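Local coordinates for protein sphingomyelinase-c (Listeria ivanovii, PDB 1ZWX) that is a bacterial sphingomyelinase-c, built on the DNase I-like fold of the endonuclease/exonuclease/phosphatase family, at residues S215-W227 / P259-S271. Residues are numbered along the deposited sequence; the frame is centred on the assembly and turned at random.
Sequences SSPANFNGQMATW and PHSWHNKVLHTKS
The outermost strand of a mixed six-stranded sheet, residues 262-266, meets the loop 215-227 along its outer border, at Pro217 and Ala218 near one end and Met224 to Thr226 near the other. It illustrates how a sheet edge can be covered without adding another strand. Ala218 N donates to Trp262 O at 2.6 Å; a second, weak bond runs from His263 ND1 to Ala218 O at 3.3 Å. Where the backbones then part, water takes over: one molecule links Ala218 O to Asn264 N, another joins Asn221 N to Asn264 O. Pro217 lays its CG against the amide of Asn264, 3.6 Å from CG. Both polar atoms of that amide are held, ND2 donating to His263 O (2.8 Å), which lies in the amide plane, and OD1 bonded to Ile250 N in the facing sheet. At the far end Met224, its chain bent at chi2 (35°) and chi3 (-73°), curls along the rim of His268, placing CG at the ring edge 3.5 Å from CE1. Val266 CG1 sits above one face of this ring, toward its rim, while its CG2 meets Thr226 CG2 at 3.7 Å. Thr226 OG1 turns to Asp248 instead. Trp262 NE1 bonds Ile250 O and so ties strand 262-266 to the facing strand 248-252, and with the loop over it this closes one border between the two sheets of the DNase I-like beta sandwich.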
ATOM      1  N   SER A 215     -10.996  -3.341 -12.956  1.00 27.83           N
ATOM      2  CA  SER A 215     -10.549  -2.760 -14.226  1.00 28.08           C
ATOM      3  C   SER A 215      -9.553  -1.654 -13.992  1.00 28.76           C
ATOM      4  O   SER A 215      -9.443  -1.134 -12.870  1.00 26.44           O
ATOM      5  CB  SER A 215     -11.731  -2.208 -15.048  1.00 28.71           C
ATOM      6  OG  SER A 215     -12.695  -3.229 -15.199  1.00 29.81           O
ATOM      7  N   SER A 216      -8.835  -1.284 -15.055  1.00 28.84           N
ATOM      8  CA  SER A 216      -7.892  -0.177 -14.981  1.00 30.31           C
ATOM      9  C   SER A 216      -8.670   1.113 -14.701  1.00 31.49           C
ATOM     10  O   SER A 216      -9.764   1.296 -15.269  1.00 31.04           O
ATOM     11  CB  SER A 216      -7.149  -0.023 -16.290  1.00 30.07           C
ATOM     12  OG  SER A 216      -6.299  -1.133 -16.505  1.00 31.30           O
ATOM     13  N   PRO A 217      -8.164   1.961 -13.785  1.00 31.56           N
ATOM     14  CA  PRO A 217      -8.743   3.312 -13.643  1.00 32.77           C
ATOM     15  C   PRO A 217      -8.890   4.042 -14.987  1.00 33.89           C
ATOM     16  O   PRO A 217      -8.138   3.766 -15.936  1.00 32.63           O
ATOM     17  CB  PRO A 217      -7.748   4.029 -12.722  1.00 32.31           C
ATOM     18  CG  PRO A 217      -7.215   2.901 -11.841  1.00 31.67           C
ATOM     19  CD  PRO A 217      -7.102   1.705 -12.785  1.00 31.63           C
ATOM     20  N   ALA A 218      -9.876   4.947 -15.055  1.00 35.36           N
ATOM     21  CA  ALA A 218     -10.187   5.701 -16.272  1.00 36.93           C
ATOM     22  C   ALA A 218      -9.015   6.540 -16.778  1.00 38.37           C
ATOM     23  O   ALA A 218      -8.247   7.112 -15.977  1.00 38.24           O
ATOM     24  CB  ALA A 218     -11.413   6.596 -16.041  1.00 36.94           C
ATOM     25  N   ASN A 219      -8.903   6.633 -18.107  1.00 39.50           N
ATOM     26  CA  ASN A 219      -7.836   7.377 -18.771  1.00 41.08           C
ATOM     27  C   ASN A 219      -6.489   7.134 -18.093  1.00 42.17           C
ATOM     28  O   ASN A 219      -5.802   8.078 -17.686  1.00 42.78           O
ATOM     29  CB  ASN A 219      -8.157   8.877 -18.818  1.00 41.94           C
ATOM     30  N   PHE A 220      -6.134   5.857 -17.968  1.00 43.19           N
ATOM     31  CA  PHE A 220      -4.958   5.448 -17.205  1.00 43.74           C
ATOM     32  C   PHE A 220      -3.667   5.810 -17.915  1.00 44.47           C
ATOM     33  O   PHE A 220      -3.514   5.521 -19.096  1.00 45.12           O
ATOM     34  CB  PHE A 220      -4.986   3.944 -16.936  1.00 43.23           C
ATOM     35  CG  PHE A 220      -4.081   3.526 -15.817  1.00 42.72           C
ATOM     36  CD1 PHE A 220      -4.466   3.726 -14.491  1.00 41.66           C
ATOM     37  CD2 PHE A 220      -2.822   2.987 -16.081  1.00 42.78           C
ATOM     38  CE1 PHE A 220      -3.623   3.350 -13.436  1.00 40.80           C
ATOM     39  CE2 PHE A 220      -1.961   2.627 -15.038  1.00 42.89           C
ATOM     40  CZ  PHE A 220      -2.371   2.803 -13.714  1.00 42.18           C
ATOM     41  N   ASN A 221      -2.744   6.442 -17.197  1.00 44.66           N
ATOM     42  CA  ASN A 221      -1.415   6.699 -17.745  1.00 45.28           C
ATOM     43  C   ASN A 221      -0.315   5.806 -17.134  1.00 45.49           C
ATOM     44  O   ASN A 221       0.196   6.064 -16.031  1.00 45.23           O
ATOM     45  CB  ASN A 221      -1.056   8.176 -17.634  1.00 45.18           C
ATOM     46  CG  ASN A 221       0.273   8.504 -18.280  1.00 45.34           C
ATOM     47  OD1 ASN A 221       0.837   9.566 -18.038  1.00 47.63           O
ATOM     48  ND2 ASN A 221       0.776   7.604 -19.107  1.00 45.62           N
ATOM     49  N   GLY A 222       0.034   4.765 -17.882  1.00 45.90           N
ATOM     50  CA  GLY A 222       1.039   3.795 -17.467  1.00 46.48           C
ATOM     51  C   GLY A 222       2.469   4.211 -17.752  1.00 46.75           C
ATOM     52  O   GLY A 222       3.394   3.579 -17.256  1.00 47.07           O
ATOM     53  N   GLN A 223       2.651   5.265 -18.557  1.00 47.31           N
ATOM     54  CA  GLN A 223       3.988   5.811 -18.851  1.00 47.05           C
ATOM     55  C   GLN A 223       4.636   6.370 -17.584  1.00 46.49           C
ATOM     56  O   GLN A 223       5.853   6.519 -17.496  1.00 47.49           O
ATOM     57  CB  GLN A 223       3.927   6.858 -19.967  1.00 47.36           C
ATOM     58  N   MET A 224       3.818   6.644 -16.581  1.00 45.19           N
ATOM     59  CA  MET A 224       4.314   6.922 -15.253  1.00 43.45           C
ATOM     60  C   MET A 224       5.025   5.671 -14.677  1.00 41.53           C
ATOM     61  O   MET A 224       4.959   4.544 -15.242  1.00 41.62           O
ATOM     62  CB  MET A 224       3.160   7.378 -14.351  1.00 44.69           C
ATOM     63  CG  MET A 224       3.121   8.883 -13.985  1.00 46.60           C
ATOM     64  SD  MET A 224       3.648  10.156 -15.178  1.00 55.29           S
ATOM     65  CE  MET A 224       5.447   9.989 -15.212  1.00 55.57           C
ATOM     66  N   ALA A 225       5.732   5.883 -13.581  1.00 37.01           N
ATOM     67  CA  ALA A 225       6.358   4.801 -12.835  1.00 34.00           C
ATOM     68  C   ALA A 225       6.245   5.171 -11.378  1.00 31.42           C
ATOM     69  O   ALA A 225       6.599   6.277 -10.989  1.00 31.26           O
ATOM     70  CB  ALA A 225       7.837   4.644 -13.235  1.00 33.32           C
ATOM     71  N   THR A 226       5.717   4.264 -10.576  1.00 28.83           N
ATOM     72  CA  THR A 226       5.636   4.479  -9.140  1.00 26.68           C
ATOM     73  C   THR A 226       6.930   4.051  -8.439  1.00 27.20           C
ATOM     74  O   THR A 226       7.166   4.427  -7.294  1.00 25.74           O
ATOM     75  CB  THR A 226       4.440   3.734  -8.527  1.00 26.56           C
ATOM     76  OG1 THR A 226       4.665   2.306  -8.562  1.00 25.60           O
ATOM     77  CG2 THR A 226       3.145   4.104  -9.288  1.00 24.05           C
ATOM     78  N   TRP A 227       7.749   3.260  -9.147  1.00 26.69           N
ATOM     79  CA  TRP A 227       9.040   2.794  -8.629  1.00 26.33           C
ATOM     80  C   TRP A 227      10.019   3.163  -9.741  1.00 26.81           C
ATOM     81  O   TRP A 227      10.059   2.501 -10.784  1.00 25.59           O
ATOM     82  CB  TRP A 227       8.991   1.287  -8.333  1.00 26.00           C
ATOM     83  CG  TRP A 227      10.201   0.769  -7.605  1.00 26.83           C
ATOM     84  CD1 TRP A 227      10.419   0.758  -6.257  1.00 27.13           C
ATOM     85  CD2 TRP A 227      11.363   0.178  -8.209  1.00 26.51           C
ATOM     86  NE1 TRP A 227      11.661   0.203  -5.981  1.00 26.04           N
ATOM     87  CE2 TRP A 227      12.259  -0.150  -7.166  1.00 27.71           C
ATOM     88  CE3 TRP A 227      11.744  -0.063  -9.538  1.00 26.47           C
ATOM     89  CZ2 TRP A 227      13.527  -0.742  -7.410  1.00 27.80           C
ATOM     90  CZ3 TRP A 227      13.005  -0.643  -9.785  1.00 27.62           C
ATOM     91  CH2 TRP A 227      13.874  -0.970  -8.725  1.00 27.65           C
ATOM     92  N   PRO A 259     -18.290   4.265  -9.240  1.00 36.80           N
ATOM     93  CA  PRO A 259     -18.471   5.652  -9.678  1.00 37.33           C
ATOM     94  C   PRO A 259     -18.593   5.772 -11.199  1.00 38.85           C
ATOM     95  O   PRO A 259     -18.336   4.797 -11.912  1.00 39.32           O
ATOM     96  CB  PRO A 259     -17.168   6.327  -9.249  1.00 37.57           C
ATOM     97  CG  PRO A 259     -16.153   5.210  -9.224  1.00 36.50           C
ATOM     98  CD  PRO A 259     -16.912   4.001  -8.767  1.00 36.03           C
ATOM     99  N   HIS A 260     -18.971   6.953 -11.679  1.00 39.23           N
ATOM    100  CA  HIS A 260     -19.022   7.244 -13.111  1.00 39.82           C
ATOM    101  C   HIS A 260     -17.615   7.218 -13.665  1.00 39.44           C
ATOM    102  O   HIS A 260     -17.382   6.780 -14.787  1.00 40.14           O
ATOM    103  CB  HIS A 260     -19.631   8.635 -13.358  1.00 40.69           C
ATOM    104  CG  HIS A 260     -21.097   8.724 -13.059  0.50 42.21           C
ATOM    105  ND1 HIS A 260     -22.031   9.060 -14.019  0.50 43.86           N
ATOM    106  CD2 HIS A 260     -21.791   8.519 -11.914  0.50 42.76           C
ATOM    107  CE1 HIS A 260     -23.236   9.056 -13.474  0.50 43.78           C
ATOM    108  NE2 HIS A 260     -23.118   8.730 -12.200  0.50 42.63           N
ATOM    109  N   SER A 261     -16.665   7.658 -12.849  1.00 37.97           N
ATOM    110  CA  SER A 261     -15.305   7.852 -13.269  1.00 36.91           C
ATOM    111  C   SER A 261     -14.393   7.543 -12.055  1.00 35.58           C
ATOM    112  O   SER A 261     -14.584   8.132 -11.004  1.00 35.27           O
ATOM    113  CB  SER A 261     -15.177   9.315 -13.671  1.00 36.96           C
ATOM    114  OG  SER A 261     -14.021   9.551 -14.423  1.00 40.66           O
ATOM    115  N   TRP A 262     -13.440   6.623 -12.199  1.00 33.77           N
ATOM    116  CA  TRP A 262     -12.394   6.385 -11.162  1.00 32.35           C
ATOM    117  C   TRP A 262     -11.000   6.484 -11.777  1.00 31.68           C
ATOM    118  O   TRP A 262     -10.743   5.923 -12.863  1.00 30.46           O
ATOM    119  CB  TRP A 262     -12.587   5.030 -10.511  1.00 32.04           C
ATOM    120  CG  TRP A 262     -11.551   4.693  -9.483  1.00 31.84           C
ATOM    121  CD1 TRP A 262     -10.541   3.770  -9.602  1.00 30.00           C
ATOM    122  CD2 TRP A 262     -11.443   5.240  -8.163  1.00 31.42           C
ATOM    123  NE1 TRP A 262      -9.826   3.705  -8.442  1.00 30.63           N
ATOM    124  CE2 TRP A 262     -10.343   4.596  -7.537  1.00 30.49           C
ATOM    125  CE3 TRP A 262     -12.170   6.207  -7.442  1.00 28.74           C
ATOM    126  CZ2 TRP A 262      -9.937   4.907  -6.237  1.00 30.82           C
ATOM    127  CZ3 TRP A 262     -11.783   6.507  -6.150  1.00 29.84           C
ATOM    128  CH2 TRP A 262     -10.668   5.860  -5.556  1.00 30.63           C
ATOM    129  N   HIS A 263     -10.136   7.243 -11.106  1.00 30.53           N
ATOM    130  CA  HIS A 263      -8.825   7.634 -11.615  1.00 30.89           C
ATOM    131  C   HIS A 263      -7.760   7.279 -10.582  1.00 29.46           C
ATOM    132  O   HIS A 263      -8.087   7.135  -9.407  1.00 28.36           O
ATOM    133  CB  HIS A 263      -8.792   9.140 -11.867  1.00 31.37           C
ATOM    134  CG  HIS A 263      -9.817   9.593 -12.864  1.00 35.62           C
ATOM    135  ND1 HIS A 263      -9.583   9.583 -14.224  1.00 40.19           N
ATOM    136  CD2 HIS A 263     -11.097   9.999 -12.704  1.00 38.58           C
ATOM    137  CE1 HIS A 263     -10.668   9.993 -14.857  1.00 40.51           C
ATOM    138  NE2 HIS A 263     -11.600  10.252 -13.958  1.00 40.55           N
ATOM    139  N   ASN A 264      -6.517   7.134 -11.056  1.00 28.86           N
ATOM    140  CA  ASN A 264      -5.309   7.088 -10.230  1.00 28.93           C
ATOM    141  C   ASN A 264      -4.366   8.145 -10.765  1.00 29.10           C
ATOM    142  O   ASN A 264      -4.271   8.316 -11.965  1.00 29.73           O
ATOM    143  CB  ASN A 264      -4.589   5.732 -10.335  1.00 28.52           C
ATOM    144  CG  ASN A 264      -5.197   4.668  -9.474  1.00 28.54           C
ATOM    145  OD1 ASN A 264      -4.617   3.585  -9.304  1.00 26.87           O
ATOM    146  ND2 ASN A 264      -6.384   4.940  -8.925  1.00 26.85           N
ATOM    147  N   LYS A 265      -3.649   8.824  -9.874  1.00 29.10           N
ATOM    148  CA  LYS A 265      -2.587   9.742 -10.236  1.00 30.01           C
ATOM    149  C   LYS A 265      -1.368   9.452  -9.352  1.00 29.75           C
ATOM    150  O   LYS A 265      -1.488   9.372  -8.129  1.00 29.61           O
ATOM    151  CB  LYS A 265      -3.020  11.218 -10.030  1.00 30.63           C
ATOM    152  CG  LYS A 265      -1.916  12.203 -10.432  1.00 33.83           C
ATOM    153  CD  LYS A 265      -2.387  13.600 -10.749  1.00 38.67           C
ATOM    154  CE  LYS A 265      -1.345  14.323 -11.626  1.00 41.56           C
ATOM    155  N   VAL A 266      -0.212   9.316  -9.992  1.00 29.13           N
ATOM    156  CA  VAL A 266       1.059   9.137  -9.304  1.00 29.47           C
ATOM    157  C   VAL A 266       1.575  10.528  -8.943  1.00 30.33           C
ATOM    158  O   VAL A 266       1.640  11.416  -9.808  1.00 30.65           O
ATOM    159  CB  VAL A 266       2.100   8.421 -10.211  1.00 29.14           C
ATOM    160  CG1 VAL A 266       3.434   8.230  -9.469  1.00 28.36           C
ATOM    161  CG2 VAL A 266       1.568   7.098 -10.701  1.00 29.37           C
ATOM    162  N   LEU A 267       1.918  10.715  -7.671  1.00 30.89           N
ATOM    163  CA  LEU A 267       2.473  11.973  -7.198  1.00 31.94           C
ATOM    164  C   LEU A 267       3.993  11.895  -7.083  1.00 33.32           C
ATOM    165  O   LEU A 267       4.527  11.101  -6.307  1.00 31.56           O
ATOM    166  CB  LEU A 267       1.840  12.357  -5.855  1.00 32.00           C
ATOM    167  CG  LEU A 267       0.314  12.203  -5.796  1.00 33.54           C
ATOM    168  CD1 LEU A 267      -0.168  12.285  -4.347  1.00 35.92           C
ATOM    169  CD2 LEU A 267      -0.397  13.249  -6.699  1.00 34.39           C
ATOM    170  N   HIS A 268       4.668  12.726  -7.874  1.00 34.47           N
ATOM    171  CA  HIS A 268       6.120  12.765  -7.927  1.00 37.03           C
ATOM    172  C   HIS A 268       6.735  13.778  -6.974  1.00 37.56           C
ATOM    173  O   HIS A 268       7.862  14.217  -7.184  1.00 38.13           O
ATOM    174  CB  HIS A 268       6.579  13.075  -9.350  1.00 37.77           C
ATOM    175  CG  HIS A 268       6.147  12.054 -10.349  1.00 40.91           C
ATOM    176  ND1 HIS A 268       4.988  12.179 -11.084  1.00 44.79           N
ATOM    177  CD2 HIS A 268       6.707  10.878 -10.724  1.00 42.64           C
ATOM    178  CE1 HIS A 268       4.854  11.126 -11.873  1.00 45.25           C
ATOM    179  NE2 HIS A 268       5.884  10.323 -11.675  1.00 44.85           N
ATOM    180  N   THR A 269       6.019  14.127  -5.913  1.00 37.78           N
ATOM    181  CA  THR A 269       6.470  15.197  -5.046  1.00 38.79           C
ATOM    182  C   THR A 269       7.724  14.803  -4.248  1.00 38.14           C
ATOM    183  O   THR A 269       7.785  13.722  -3.644  1.00 37.73           O
ATOM    184  CB  THR A 269       5.336  15.706  -4.118  1.00 39.46           C
ATOM    185  OG1 THR A 269       5.796  16.845  -3.371  1.00 41.88           O
ATOM    186  CG2 THR A 269       4.807  14.597  -3.160  1.00 40.67           C
ATOM    187  N   LYS A 270       8.720  15.682  -4.285  1.00 37.04           N
ATOM    188  CA  LYS A 270       9.936  15.529  -3.509  1.00 36.28           C
ATOM    189  C   LYS A 270       9.685  15.902  -2.049  1.00 35.73           C
ATOM    190  O   LYS A 270       8.824  16.743  -1.735  1.00 36.19           O
ATOM    191  CB  LYS A 270      11.048  16.404  -4.099  1.00 36.18           C
ATOM    192  CG  LYS A 270      11.582  15.943  -5.449  1.00 36.87           C
ATOM    193  N   SER A 271      10.425  15.273  -1.146  1.00 33.45           N
ATOM    194  CA  SER A 271      10.414  15.659   0.245  1.00 31.57           C
ATOM    195  C   SER A 271      11.365  16.851   0.454  1.00 30.93           C
ATOM    196  O   SER A 271      12.132  17.186  -0.443  1.00 29.33           O
ATOM    197  CB  SER A 271      10.860  14.473   1.110  1.00 32.29           C
ATOM    198  OG  SER A 271      12.259  14.246   1.012  1.00 31.67           O
TER
HETATM  199  O   HOH W   1      -6.326   6.926 -13.942  1.00 34.19           O
HETATM  200  O   HOH W   2      -6.721  10.028 -15.338  1.00 43.09           O
HETATM  201  O   HOH W   3      -3.405   7.539 -14.829  1.00 36.76           O